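PDB 3E02: 3-keto-5-aminohexanoate cleavage protein from Burkholderia xenovorans LB400, which probably cleaves 3-keto-5-aminohexanoate as a zinc-dependent member of the beta-keto acid cleavage enzyme family. Local coordinates for residues A[100-112]-A[298-311]. Sequence-based numbering, arbitrary orientation.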
loop_
_atom_site.group_PDB
_atom_site.type_symbol
_atom_site.label_atom_id
_atom_site.label_comp_id
_atom_site.label_asym_id
_atom_site.label_seq_id
_atom_site.Cartn_x
_atom_site.Cartn_y
_atom_site.Cartn_z
ATOM N N ALA A 100 37.893 2.888 -10.635
ATOM C CA ALA A 100 39.154 2.234 -11.048
ATOM C C ALA A 100 39.113 0.703 -11.206
ATOM O O ALA A 100 39.526 0.213 -12.258
ATOM C CB ALA A 100 40.315 2.655 -10.142
ATOM N N PRO A 101 38.635 -0.049 -10.190
ATOM C CA PRO A 101 38.574 -1.511 -10.322
ATOM C C PRO A 101 37.730 -2.020 -11.502
ATOM O O PRO A 101 38.219 -2.825 -12.279
ATOM C CB PRO A 101 37.996 -1.951 -8.981
ATOM C CG PRO A 101 38.384 -0.895 -8.053
ATOM C CD PRO A 101 38.209 0.359 -8.836
ATOM N N ALA A 102 36.504 -1.518 -11.647
ATOM C CA ALA A 102 35.619 -1.893 -12.766
ATOM C C ALA A 102 36.222 -1.511 -14.114
ATOM O O ALA A 102 36.078 -2.273 -15.081
ATOM C CB ALA A 102 34.212 -1.269 -12.607
ATOM N N ARG A 103 36.872 -0.342 -14.183
ATOM C CA ARG A 103 37.525 0.094 -15.418
ATOM C C ARG A 103 38.683 -0.824 -15.792
ATOM O O ARG A 103 38.851 -1.152 -16.963
ATOM C CB ARG A 103 38.006 1.551 -15.360
ATOM C CG ARG A 103 36.865 2.567 -15.329
ATOM C CD ARG A 103 37.100 3.711 -16.301
ATOM N NE ARG A 103 38.299 4.497 -16.009
ATOM C CZ ARG A 103 38.365 5.588 -15.233
ATOM N NH1 ARG A 103 37.301 6.078 -14.580
ATOM N NH2 ARG A 103 39.544 6.202 -15.085
ATOM N N ALA A 104 39.468 -1.246 -14.797
ATOM C CA ALA A 104 40.595 -2.160 -15.038
ATOM C C ALA A 104 40.126 -3.583 -15.380
ATOM O O ALA A 104 40.597 -4.186 -16.346
ATOM C CB ALA A 104 41.538 -2.202 -13.828
ATOM N N ALA A 105 39.183 -4.093 -14.598
ATOM C CA ALA A 105 38.686 -5.470 -14.738
ATOM C C ALA A 105 37.737 -5.760 -15.904
ATOM O O ALA A 105 37.653 -6.910 -16.341
ATOM C CB ALA A 105 38.005 -5.879 -13.457
ATOM N N ARG A 106 36.991 -4.750 -16.352
ATOM C CA ARG A 106 35.962 -4.904 -17.394
ATOM C C ARG A 106 35.069 -6.119 -17.051
ATOM O O ARG A 106 34.978 -7.069 -17.826
ATOM C CB ARG A 106 36.600 -4.965 -18.787
ATOM C CG ARG A 106 37.273 -3.635 -19.186
ATOM C CD ARG A 106 38.058 -3.732 -20.483
ATOM N NE ARG A 106 37.221 -3.979 -21.660
ATOM C CZ ARG A 106 36.749 -3.054 -22.507
ATOM N NH1 ARG A 106 36.976 -1.743 -22.341
ATOM N NH2 ARG A 106 35.998 -3.452 -23.540
ATOM N N PRO A 107 34.391 -6.063 -15.877
ATOM C CA PRO A 107 33.601 -7.193 -15.414
ATOM C C PRO A 107 32.271 -7.341 -16.145
ATOM O O PRO A 107 31.815 -6.418 -16.815
ATOM C CB PRO A 107 33.350 -6.846 -13.943
ATOM C CG PRO A 107 33.227 -5.371 -13.963
ATOM C CD PRO A 107 34.255 -4.917 -14.956
ATOM N N GLU A 108 31.662 -8.513 -15.989
ATOM C CA GLU A 108 30.329 -8.765 -16.528
ATOM C C GLU A 108 29.279 -7.909 -15.820
ATOM O O GLU A 108 28.287 -7.494 -16.445
ATOM C CB GLU A 108 29.926 -10.223 -16.350
ATOM C CG GLU A 108 30.733 -11.198 -17.152
ATOM C CD GLU A 108 30.148 -12.569 -17.034
ATOM O OE1 GLU A 108 29.260 -12.896 -17.847
ATOM O OE2 GLU A 108 30.576 -13.296 -16.126
ATOM N N VAL A 109 29.491 -7.683 -14.517
ATOM C CA VAL A 109 28.585 -6.902 -13.694
ATOM C C VAL A 109 29.339 -5.941 -12.762
ATOM O O VAL A 109 30.429 -6.249 -12.286
ATOM C CB VAL A 109 27.639 -7.821 -12.855
ATOM C CG1 VAL A 109 26.686 -6.993 -11.981
ATOM C CG2 VAL A 109 26.845 -8.772 -13.775
ATOM N N ALA A 110 28.777 -4.746 -12.590
ATOM C CA ALA A 110 29.268 -3.769 -11.615
ATOM C C ALA A 110 28.083 -3.200 -10.867
ATOM O O ALA A 110 26.998 -3.067 -11.446
ATOM C CB ALA A 110 30.060 -2.645 -12.300
ATOM N N SER A 111 28.274 -2.855 -9.595
ATOM C CA SER A 111 27.207 -2.216 -8.823
ATOM C C SER A 111 27.098 -0.766 -9.304
ATOM O O SER A 111 28.072 -0.206 -9.812
ATOM C CB SER A 111 27.440 -2.305 -7.306
ATOM O OG SER A 111 28.592 -1.605 -6.913
HETATM N N MSE A 112 25.904 -0.189 -9.189
HETATM C CA MSE A 112 25.648 1.190 -9.615
HETATM C C MSE A 112 24.665 1.799 -8.629
HETATM O O MSE A 112 23.487 1.484 -8.655
HETATM C CB MSE A 112 25.100 1.187 -11.054
HETATM C CG MSE A 112 24.743 2.529 -11.692
HETATM SE SE MSE A 112 26.227 3.749 -11.846
HETATM C CE MSE A 112 27.571 2.604 -12.802
ATOM N N ARG A 298 23.525 -15.437 -15.895
ATOM C CA ARG A 298 24.074 -14.703 -17.060
ATOM C C ARG A 298 23.017 -14.494 -18.151
ATOM O O ARG A 298 22.943 -13.420 -18.737
ATOM C CB ARG A 298 25.292 -15.431 -17.661
ATOM C CG ARG A 298 26.537 -15.399 -16.800
ATOM C CD ARG A 298 27.742 -15.993 -17.519
ATOM N NE ARG A 298 28.951 -15.790 -16.715
ATOM C CZ ARG A 298 29.372 -16.571 -15.719
ATOM N NH1 ARG A 298 28.737 -17.693 -15.396
ATOM N NH2 ARG A 298 30.474 -16.223 -15.050
ATOM N N ALA A 299 22.212 -15.525 -18.406
ATOM C CA ALA A 299 21.125 -15.463 -19.386
ATOM C C ALA A 299 20.023 -14.519 -18.911
ATOM O O ALA A 299 19.451 -13.800 -19.721
ATOM C CB ALA A 299 20.559 -16.864 -19.673
HETATM N N MSE A 300 19.730 -14.517 -17.608
HETATM C CA MSE A 300 18.727 -13.606 -17.041
HETATM C C MSE A 300 19.186 -12.149 -17.153
HETATM O O MSE A 300 18.452 -11.311 -17.655
HETATM C CB MSE A 300 18.419 -13.945 -15.569
HETATM C CG MSE A 300 17.628 -15.233 -15.395
HETATM SE SE MSE A 300 17.670 -15.883 -13.570
HETATM C CE MSE A 300 16.655 -14.529 -12.681
ATOM N N LEU A 301 20.408 -11.872 -16.713
ATOM C CA LEU A 301 20.967 -10.512 -16.741
ATOM C C LEU A 301 21.501 -10.056 -18.106
ATOM O O LEU A 301 21.773 -8.858 -18.278
ATOM C CB LEU A 301 22.058 -10.368 -15.684
ATOM C CG LEU A 301 21.630 -10.673 -14.246
ATOM C CD1 LEU A 301 22.791 -10.484 -13.284
ATOM C CD2 LEU A 301 20.483 -9.815 -13.845
ATOM N N LYS A 302 21.649 -10.998 -19.045
ATOM C CA LYS A 302 22.162 -10.750 -20.399
ATOM C C LYS A 302 23.581 -10.180 -20.330
ATOM O O LYS A 302 23.887 -9.151 -20.913
ATOM C CB LYS A 302 21.216 -9.845 -21.210
ATOM C CG LYS A 302 19.790 -10.344 -21.382
ATOM C CD LYS A 302 19.713 -11.566 -22.272
ATOM C CE LYS A 302 18.264 -11.998 -22.511
ATOM N NZ LYS A 302 17.470 -10.935 -23.219
ATOM N N THR A 303 24.448 -10.872 -19.603
ATOM C CA THR A 303 25.842 -10.454 -19.450
ATOM C C THR A 303 26.658 -10.839 -20.680
ATOM O O THR A 303 26.242 -11.682 -21.473
ATOM C CB THR A 303 26.497 -11.057 -18.196
ATOM O OG1 THR A 303 26.535 -12.482 -18.311
ATOM C CG2 THR A 303 25.730 -10.635 -16.922
ATOM N N LYS A 304 27.833 -10.234 -20.798
ATOM C CA LYS A 304 28.725 -10.442 -21.945
ATOM C C LYS A 304 29.467 -11.795 -21.970
ATOM O O LYS A 304 30.027 -12.149 -23.002
ATOM C CB LYS A 304 29.736 -9.288 -22.072
ATOM C CG LYS A 304 30.758 -9.151 -20.934
ATOM C CD LYS A 304 31.741 -8.029 -21.209
ATOM C CE LYS A 304 32.723 -7.880 -20.063
ATOM N NZ LYS A 304 33.741 -6.820 -20.326
ATOM N N GLY A 305 29.487 -12.512 -20.848
ATOM C CA GLY A 305 30.144 -13.808 -20.721
ATOM C C GLY A 305 31.431 -13.715 -19.933
ATOM O O GLY A 305 32.118 -12.690 -19.965
ATOM N N ALA A 306 31.757 -14.804 -19.237
ATOM C CA ALA A 306 32.965 -14.902 -18.389
ATOM C C ALA A 306 34.295 -14.688 -19.137
ATOM O O ALA A 306 35.247 -14.147 -18.566
ATOM C CB ALA A 306 32.982 -16.259 -17.653
ATOM N N ASN A 307 34.328 -15.096 -20.402
ATOM C CA ASN A 307 35.518 -14.976 -21.261
ATOM C C ASN A 307 35.791 -13.566 -21.808
ATOM O O ASN A 307 36.842 -13.339 -22.419
ATOM C CB ASN A 307 35.451 -15.979 -22.437
ATOM C CG ASN A 307 34.274 -15.724 -23.391
ATOM O OD1 ASN A 307 33.209 -15.244 -22.981
ATOM N ND2 ASN A 307 34.459 -16.075 -24.660
ATOM N N GLU A 308 34.858 -12.625 -21.611
ATOM C CA GLU A 308 34.994 -11.243 -22.108
ATOM C C GLU A 308 35.465 -10.216 -21.063
ATOM O O GLU A 308 35.415 -9.012 -21.323
ATOM C CB GLU A 308 33.676 -10.806 -22.758
ATOM C CG GLU A 308 33.232 -11.697 -23.926
ATOM C CD GLU A 308 34.248 -11.749 -25.068
ATOM O OE1 GLU A 308 34.890 -10.711 -25.359
ATOM O OE2 GLU A 308 34.404 -12.833 -25.676
ATOM N N THR A 309 35.936 -10.681 -19.902
ATOM C CA THR A 309 36.464 -9.794 -18.857
ATOM C C THR A 309 37.967 -9.631 -19.056
ATOM O O THR A 309 38.563 -10.388 -19.817
ATOM C CB THR A 309 36.181 -10.330 -17.436
ATOM O OG1 THR A 309 36.993 -11.483 -17.160
ATOM C CG2 THR A 309 34.701 -10.671 -17.257
ATOM N N SER A 310 38.572 -8.660 -18.366
ATOM C CA SER A 310 40.029 -8.413 -18.434
ATOM C C SER A 310 40.810 -9.020 -17.254
ATOM O O SER A 310 41.750 -8.410 -16.743
ATOM C CB SER A 310 40.311 -6.920 -18.599
ATOM O OG SER A 310 39.841 -6.504 -19.864
ATOM N N PHE A 311 40.410 -10.217 -16.832
ATOM C CA PHE A 311 41.104 -10.972 -15.783
ATOM C C PHE A 311 40.978 -12.481 -16.046
ATOM O O PHE A 311 41.576 -13.301 -15.346
ATOM C CB PHE A 311 40.613 -10.586 -14.377
ATOM C CG PHE A 311 39.136 -10.743 -14.172
ATOM C CD1 PHE A 311 38.590 -11.984 -13.844
ATOM C CD2 PHE A 311 38.285 -9.649 -14.283
ATOM C CE1 PHE A 311 37.210 -12.138 -13.644
ATOM C CE2 PHE A 311 36.900 -9.791 -14.083
ATOM C CZ PHE A 311 36.366 -11.039 -13.768
ATOM O OXT PHE A 311 40.275 -12.908 -16.968
HETATM O O HOH W 1 34.555 -6.434 -22.954
HETATM O O HOH W 2 37.430 -7.216 -21.556
HETATM O O HOH W 3 33.000 -4.663 -18.762
HETATM O O HOH W 4 28.137 -8.009 -19.076
#
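The buried carboxylate of E108 meets R298 in a side-on salt bridge: NE (3.0 Å) and NH2 (3.1 Å) of R298 both reach OE2 of E108 on its syn side. Carboxylate and guanidinium planes are only 12° apart. NH1 of R298 turns to D295 and the carbonyl of D80, which helps fix the guanidinium. The other oxygen, E108 OE1, takes the hydroxyl OG1 of T303 at 2.8 Å from above the carboxylate plane, plus a weak bond from G305 N. A single backbone bond joins the segments, S310 N to A105 O at 2.8 Å. K304, extended beyond CG (chi2 177°), carries NZ to R106 O at 2.8 Å; this ammonium sits among R106 O, E308 O, S165 O and two waters, which must share its three hydrogens, and through R106 O and E308 O it ties the turn after helix 95-105 to the C-terminal tail. Apolar packing is lighter: CD2 of F311 lies 3.9 Å from CB of A105, and CG2 of V109 rests 3.8 Å from CG2 of T303. Beyond them, the terminal carboxylate of F311 pairs with K76. The tail following helix 294-301 thus packs across the alpha-to-beta turn leading into strand 109-113, at the N-terminal end of the parallel strands of a TIM barrel.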